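Side-chain contacts in orotidine 5'-phosphate decarboxylase (PDB 4DBD), which probably catalyses the decarboxylation of orotidine 5'-monophosphate to uridine 5'-monophosphate, the last step of de novo UMP synthesis: residues A[18-21]-A[22-25]; A[96-99]-A[100-104]; A[193-196]-A[197-200]. One frame throughout, in Å; residues are numbered along the deposited sequence.

All three contacts are local and lie on the outer helical layer of a TIM barrel. Each joins neighbouring turns of one short piece of chain, so none closes a long loop, and they follow in series without nesting or crossing. Interaction 1 comes first, at the end of helix 16-22, on the way from strand 6-10 to strand 28-32. Interaction 2 lies in helix 90-103, which links strands 81-85 and 107-113; its centre is about 30 Å from that of interaction 1. Interaction 3 starts the last helix, 196-210. It packs against interaction 1, with M22, P196 and L200 in touch, so the first and last barrel helices meet there.

Interaction 1 (A[18-21]-A[22-25]); sequences VLKE and MENE
V18 and M22 lie side by side one turn apart at the C-terminal end of helix 16-22, the first outer helix of the TIM barrel. V18 CG1 meets M22 CE at 3.8 Å. This is the packed side. M22 has CG anti to its carbonyl carbon (chi1 -59°) and runs extended beyond it. That lays the thioether along V18, facing helix 196-210. L19 is buried too, against L8 and M10 of strand 6-10, and its CD2 is a looser 4.4 Å from M22 SD. The backbone bond from M22 N to V18 O measures 3.1 Å.

On the polar flank, K20 bends at chi2 and chi3 and crosses to E23, forming a salt bridge. E23 OE2 also accepts from D52 N, in the loop before strand 55-62. With an alanine in place of E23, the K20 ammonium is likely to lose its carboxylate mate and D52 N this acceptor. On the solvent side, the exposed E21 has a long, weak ion pair with R201, to which E25 OE1 forms a salt bridge. In the K20 bridge, NZ lies 2.6 Å from E23 OE2, on the syn side and 17° out of the carboxylate plane.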
loop_
_atom_site.group_PDB
_atom_site.type_symbol
_atom_site.label_atom_id
_atom_site.label_comp_id
_atom_site.label_asym_id
_atom_site.label_seq_id
_atom_site.Cartn_x
_atom_site.Cartn_y
_atom_site.Cartn_z
ATOM N N VAL A 18 16.801 13.778 -18.658
ATOM C CA VAL A 18 16.547 14.645 -17.501
ATOM C C VAL A 18 17.105 14.049 -16.208
ATOM O O VAL A 18 17.797 14.725 -15.439
ATOM C CB VAL A 18 15.029 14.906 -17.322
ATOM C CG1 VAL A 18 14.741 15.577 -15.979
ATOM C CG2 VAL A 18 14.488 15.735 -18.475
ATOM N N LEU A 19 16.807 12.775 -15.973
ATOM C CA LEU A 19 17.257 12.120 -14.751
ATOM C C LEU A 19 18.784 12.089 -14.653
ATOM O O LEU A 19 19.340 12.162 -13.566
ATOM C CB LEU A 19 16.660 10.711 -14.643
ATOM C CG LEU A 19 15.127 10.691 -14.634
ATOM C CD1 LEU A 19 14.569 9.269 -14.711
ATOM C CD2 LEU A 19 14.595 11.409 -13.399
ATOM N N LYS A 20 19.463 12.002 -15.795
ATOM C CA LYS A 20 20.927 11.948 -15.786
ATOM C C LYS A 20 21.578 13.248 -15.314
ATOM O O LYS A 20 22.646 13.219 -14.700
ATOM C CB LYS A 20 21.476 11.516 -17.150
ATOM C CG LYS A 20 21.232 10.051 -17.471
ATOM C CD LYS A 20 21.901 9.135 -16.451
ATOM C CE LYS A 20 23.420 9.229 -16.516
ATOM N NZ LYS A 20 24.094 8.299 -15.558
ATOM N N GLU A 21 20.941 14.384 -15.593
ATOM C CA GLU A 21 21.413 15.662 -15.063
ATOM C C GLU A 21 21.107 15.775 -13.581
ATOM O O GLU A 21 21.919 16.282 -12.798
ATOM C CB GLU A 21 20.772 16.839 -15.799
ATOM C CG GLU A 21 21.380 17.130 -17.165
ATOM C CD GLU A 21 22.894 17.301 -17.115
ATOM O OE1 GLU A 21 23.372 18.290 -16.516
ATOM O OE2 GLU A 21 23.607 16.437 -17.674
ATOM N N MET A 22 19.926 15.303 -13.199
ATOM C CA MET A 22 19.508 15.360 -11.806
ATOM C C MET A 22 20.351 14.442 -10.941
ATOM O O MET A 22 20.549 14.711 -9.761
ATOM C CB MET A 22 18.034 14.980 -11.683
ATOM C CG MET A 22 17.092 15.868 -12.469
ATOM S SD MET A 22 15.382 15.491 -12.023
ATOM C CE MET A 22 14.565 17.018 -12.486
ATOM N N GLU A 23 20.863 13.365 -11.536
ATOM C CA GLU A 23 21.534 12.317 -10.775
ATOM C C GLU A 23 22.536 12.843 -9.739
ATOM O O GLU A 23 22.567 12.361 -8.599
ATOM C CB GLU A 23 22.194 11.296 -11.718
ATOM C CG GLU A 23 23.694 11.485 -11.925
ATOM C CD GLU A 23 24.266 10.515 -12.944
ATOM O OE1 GLU A 23 25.406 10.739 -13.412
ATOM O OE2 GLU A 23 23.566 9.534 -13.280
ATOM N N ASN A 24 23.346 13.828 -10.125
ATOM C CA ASN A 24 24.361 14.357 -9.223
ATOM C C ASN A 24 23.862 15.579 -8.458
ATOM O O ASN A 24 24.636 16.275 -7.794
ATOM C CB ASN A 24 25.645 14.691 -9.988
ATOM C CG ASN A 24 25.448 15.797 -10.997
ATOM O OD1 ASN A 24 24.340 16.013 -11.487
ATOM N ND2 ASN A 24 26.522 16.508 -11.315
ATOM N N GLU A 25 22.561 15.834 -8.562
ATOM C CA GLU A 25 21.926 16.916 -7.817
ATOM C C GLU A 25 20.672 16.431 -7.100
ATOM O O GLU A 25 19.770 17.216 -6.792
ATOM C CB GLU A 25 21.620 18.082 -8.738
ATOM C CG GLU A 25 22.878 18.787 -9.167
ATOM C CD GLU A 25 22.689 19.582 -10.429
ATOM O OE1 GLU A 25 22.245 20.745 -10.326
ATOM O OE2 GLU A 25 22.984 19.041 -11.518
#

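Interaction 2 (A[96-99]-A[100-104]); sequences ELKR and YLDAN
K98 and D102, one turn apart on helix 90-103, form the centre of a salt-bridge network with R99. The helix is the crossover of a beta-alpha-beta unit of the TIM barrel, between strands 81-85 and 107-113.

The ionic contacts come first. K98 NZ lies 3.1 Å from D102 OD2 and uses the syn lone pair of that oxygen. A second, weak bond runs from NZ to D102 OD1 at 3.3 Å, so the ammonium straddles both oxygens. K98 CG is anti to the backbone N (chi1 -176°), and bends at chi2 and chi4 turn the amine back to the carboxylate. R99 lies alongside D102 and brings NH2 to 3.5 Å from the same OD2. Its guanidinium plane is turned 62° from the carboxylate plane, so the two groups do not pair flat.

The apolar contact is between L97 and L101. L97 CG meets L101 CD1 at 3.8 Å, and the pair packs on L108, with L97 also on A84 and L101 on F82.

The hydrogen bonds are those of a regular helix, such as D102 N to K98 O. The helix ends at A103; N104, the next residue, has its ND2 bonded to Y100 O at 2.8 Å, with that oxygen in the amide plane. The same ND2 sits 3.2 Å above one face of the Y100 ring, offset toward its rim.

The chemistry differs by side. Leucines face the barrel strands, E96 and Y100 face helix 66-73, and on the polar side one aspartate is shared by two cations, which probably favours its ionised form.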
loop_
_atom_site.group_PDB
_atom_site.type_symbol
_atom_site.label_atom_id
_atom_site.label_comp_id
_atom_site.label_asym_id
_atom_site.label_seq_id
_atom_site.Cartn_x
_atom_site.Cartn_y
_atom_site.Cartn_z
ATOM N N GLU A 96 8.895 -10.120 9.259
ATOM C CA GLU A 96 9.186 -10.981 8.129
ATOM C C GLU A 96 9.777 -10.195 6.967
ATOM O O GLU A 96 10.681 -10.675 6.280
ATOM C CB GLU A 96 7.926 -11.721 7.688
ATOM C CG GLU A 96 7.467 -12.746 8.693
ATOM C CD GLU A 96 6.190 -13.442 8.297
ATOM O OE1 GLU A 96 5.734 -13.267 7.149
ATOM O OE2 GLU A 96 5.639 -14.185 9.142
ATOM N N LEU A 97 9.269 -8.986 6.744
ATOM C CA LEU A 97 9.813 -8.128 5.688
ATOM C C LEU A 97 11.242 -7.683 6.018
ATOM O O LEU A 97 12.111 -7.668 5.140
ATOM C CB LEU A 97 8.910 -6.913 5.456
ATOM C CG LEU A 97 9.409 -5.898 4.426
ATOM C CD1 LEU A 97 9.511 -6.516 3.037
ATOM C CD2 LEU A 97 8.515 -4.650 4.404
ATOM N N LYS A 98 11.481 -7.325 7.280
ATOM C CA LYS A 98 12.816 -6.907 7.716
ATOM C C LYS A 98 13.848 -8.026 7.518
ATOM O O LYS A 98 14.929 -7.785 6.963
ATOM C CB LYS A 98 12.796 -6.385 9.168
ATOM C CG LYS A 98 14.128 -5.828 9.682
ATOM C CD LYS A 98 14.616 -4.658 8.851
ATOM C CE LYS A 98 15.636 -3.807 9.606
ATOM N NZ LYS A 98 16.710 -4.604 10.273
ATOM N N ARG A 99 13.513 -9.243 7.950
ATOM C CA ARG A 99 14.407 -10.378 7.764
ATOM C C ARG A 99 14.742 -10.527 6.282
ATOM O O ARG A 99 15.893 -10.765 5.908
ATOM C CB ARG A 99 13.774 -11.686 8.281
ATOM C CG ARG A 99 13.162 -11.623 9.681
ATOM C CD ARG A 99 14.180 -11.815 10.808
ATOM N NE ARG A 99 15.059 -10.659 10.967
ATOM C CZ ARG A 99 14.682 -9.498 11.497
ATOM N NH1 ARG A 99 13.428 -9.323 11.908
ATOM N NH2 ARG A 99 15.560 -8.509 11.602
ATOM N N TYR A 100 13.727 -10.397 5.435
ATOM C CA TYR A 100 13.921 -10.546 4.002
ATOM C C TYR A 100 14.834 -9.473 3.419
ATOM O O TYR A 100 15.750 -9.768 2.644
ATOM C CB TYR A 100 12.593 -10.525 3.253
ATOM C CG TYR A 100 12.821 -10.638 1.773
ATOM C CD1 TYR A 100 12.995 -11.877 1.175
ATOM C CD2 TYR A 100 12.913 -9.503 0.976
ATOM C CE1 TYR A 100 13.236 -11.990 -0.183
ATOM C CE2 TYR A 100 13.153 -9.604 -0.398
ATOM C CZ TYR A 100 13.315 -10.855 -0.964
ATOM O OH TYR A 100 13.554 -10.979 -2.315
ATOM N N LEU A 101 14.575 -8.222 3.780
ATOM C CA LEU A 101 15.343 -7.118 3.218
ATOM C C LEU A 101 16.790 -7.206 3.689
ATOM O O LEU A 101 17.713 -6.966 2.902
ATOM C CB LEU A 101 14.710 -5.765 3.593
ATOM C CG LEU A 101 13.327 -5.497 2.987
ATOM C CD1 LEU A 101 12.691 -4.194 3.537
ATOM C CD2 LEU A 101 13.334 -5.474 1.474
ATOM N N ASP A 102 16.985 -7.571 4.961
ATOM C CA ASP A 102 18.326 -7.743 5.515
ATOM C C ASP A 102 19.126 -8.773 4.711
ATOM O O ASP A 102 20.282 -8.533 4.364
ATOM C CB ASP A 102 18.266 -8.188 6.983
ATOM C CG ASP A 102 17.989 -7.040 7.934
ATOM O OD1 ASP A 102 18.074 -5.872 7.501
ATOM O OD2 ASP A 102 17.691 -7.309 9.119
ATOM N N ALA A 103 18.501 -9.917 4.429
ATOM C CA ALA A 103 19.152 -11.007 3.688
ATOM C C ALA A 103 19.476 -10.619 2.257
ATOM O O ALA A 103 20.391 -11.176 1.651
ATOM C CB ALA A 103 18.283 -12.250 3.690
ATOM N N ASN A 104 18.710 -9.681 1.714
ATOM C CA ASN A 104 18.881 -9.239 0.340
ATOM C C ASN A 104 19.550 -7.855 0.207
ATOM O O ASN A 104 19.516 -7.241 -0.869
ATOM C CB ASN A 104 17.534 -9.286 -0.407
ATOM C CG ASN A 104 17.042 -10.718 -0.649
ATOM O OD1 ASN A 104 17.275 -11.298 -1.717
ATOM N ND2 ASN A 104 16.347 -11.285 0.340
#

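Interaction 3 (A[193-196]-A[197-200]); sequences AGNP and LTAL
N195 reaches over the first turn of helix 196-210 and meets L197 and T198 as the N-cap residue. The capping bonds come from one oxygen. N195 OD1 accepts from T198 N at 3.2 Å in a fairly straight bond, 163° at the hydrogen. The donor sits above the carbonyl plane, 56° out of it, and not on a lone pair. L197 N also donates to OD1, but weakly. Thus two amides of the opening turn share one side-chain acceptor. Chi1 of N195, -164°, turns CG away from the backbone N and swings the amide over these N-H groups.

Backbone bonds then take over. A199 N donates to N195 O at 3.0 Å, and L200 N to P196 O. P196, with no N-H of its own, fills the first helical position.

The N195 and T198 side chains cross at about a right angle, and the hydroxyl comes close to the amide, with T198 OG1 3.2 Å from N195 CG. The apolar contact is A193 CB on A199 CB at 3.7 Å, where the incoming loop lies against the helix.

This turn joins the loop after helix 188-191 to the last helix of the barrel. On the side facing helix 16-22, P196 and L200 rest on M22, and L197 rests on E21.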
loop_
_atom_site.group_PDB
_atom_site.type_symbol
_atom_site.label_atom_id
_atom_site.label_comp_id
_atom_site.label_asym_id
_atom_site.label_seq_id
_atom_site.Cartn_x
_atom_site.Cartn_y
_atom_site.Cartn_z
ATOM N N ALA A 193 6.959 21.077 -13.193
ATOM C CA ALA A 193 7.499 22.398 -13.522
ATOM C C ALA A 193 7.758 22.496 -15.025
ATOM O O ALA A 193 7.922 21.476 -15.704
ATOM C CB ALA A 193 8.768 22.675 -12.732
ATOM N N GLY A 194 7.778 23.721 -15.549
ATOM C CA GLY A 194 8.104 23.933 -16.949
ATOM C C GLY A 194 9.421 23.257 -17.262
ATOM O O GLY A 194 9.509 22.409 -18.159
ATOM N N ASN A 195 10.450 23.619 -16.503
ATOM C CA ASN A 195 11.732 22.937 -16.621
ATOM C C ASN A 195 12.087 22.253 -15.310
ATOM O O ASN A 195 12.539 22.908 -14.371
ATOM C CB ASN A 195 12.839 23.913 -17.044
ATOM C CG ASN A 195 14.074 23.200 -17.560
ATOM O OD1 ASN A 195 14.533 22.222 -16.969
ATOM N ND2 ASN A 195 14.606 23.673 -18.680
ATOM N N PRO A 196 11.869 20.928 -15.239
ATOM C CA PRO A 196 12.135 20.180 -14.006
ATOM C C PRO A 196 13.567 20.319 -13.507
ATOM O O PRO A 196 13.773 20.365 -12.293
ATOM C CB PRO A 196 11.878 18.727 -14.420
ATOM C CG PRO A 196 10.886 18.822 -15.517
ATOM C CD PRO A 196 11.263 20.074 -16.280
ATOM N N LEU A 197 14.549 20.359 -14.409
ATOM C CA LEU A 197 15.928 20.530 -13.953
ATOM C C LEU A 197 16.128 21.913 -13.333
ATOM O O LEU A 197 16.790 22.058 -12.309
ATOM C CB LEU A 197 16.926 20.307 -15.095
ATOM C CG LEU A 197 18.405 20.499 -14.740
ATOM C CD1 LEU A 197 18.811 19.782 -13.441
ATOM C CD2 LEU A 197 19.288 20.042 -15.911
ATOM N N THR A 198 15.575 22.935 -13.976
ATOM C CA THR A 198 15.698 24.292 -13.449
ATOM C C THR A 198 15.062 24.412 -12.068
ATOM O O THR A 198 15.639 25.011 -11.162
ATOM C CB THR A 198 15.078 25.329 -14.398
ATOM O OG1 THR A 198 15.697 25.222 -15.685
ATOM C CG2 THR A 198 15.290 26.738 -13.860
ATOM N N ALA A 199 13.876 23.838 -11.908
ATOM C CA ALA A 199 13.206 23.868 -10.608
ATOM C C ALA A 199 14.002 23.112 -9.545
ATOM O O ALA A 199 14.180 23.601 -8.431
ATOM C CB ALA A 199 11.794 23.334 -10.719
ATOM N N LEU A 200 14.509 21.929 -9.879
ATOM C CA LEU A 200 15.376 21.241 -8.935
ATOM C C LEU A 200 16.574 22.110 -8.540
ATOM O O LEU A 200 16.922 22.189 -7.370
ATOM C CB LEU A 200 15.834 19.874 -9.474
ATOM C CG LEU A 200 16.928 19.165 -8.659
ATOM C CD1 LEU A 200 16.505 18.872 -7.211
ATOM C CD2 LEU A 200 17.363 17.873 -9.365
#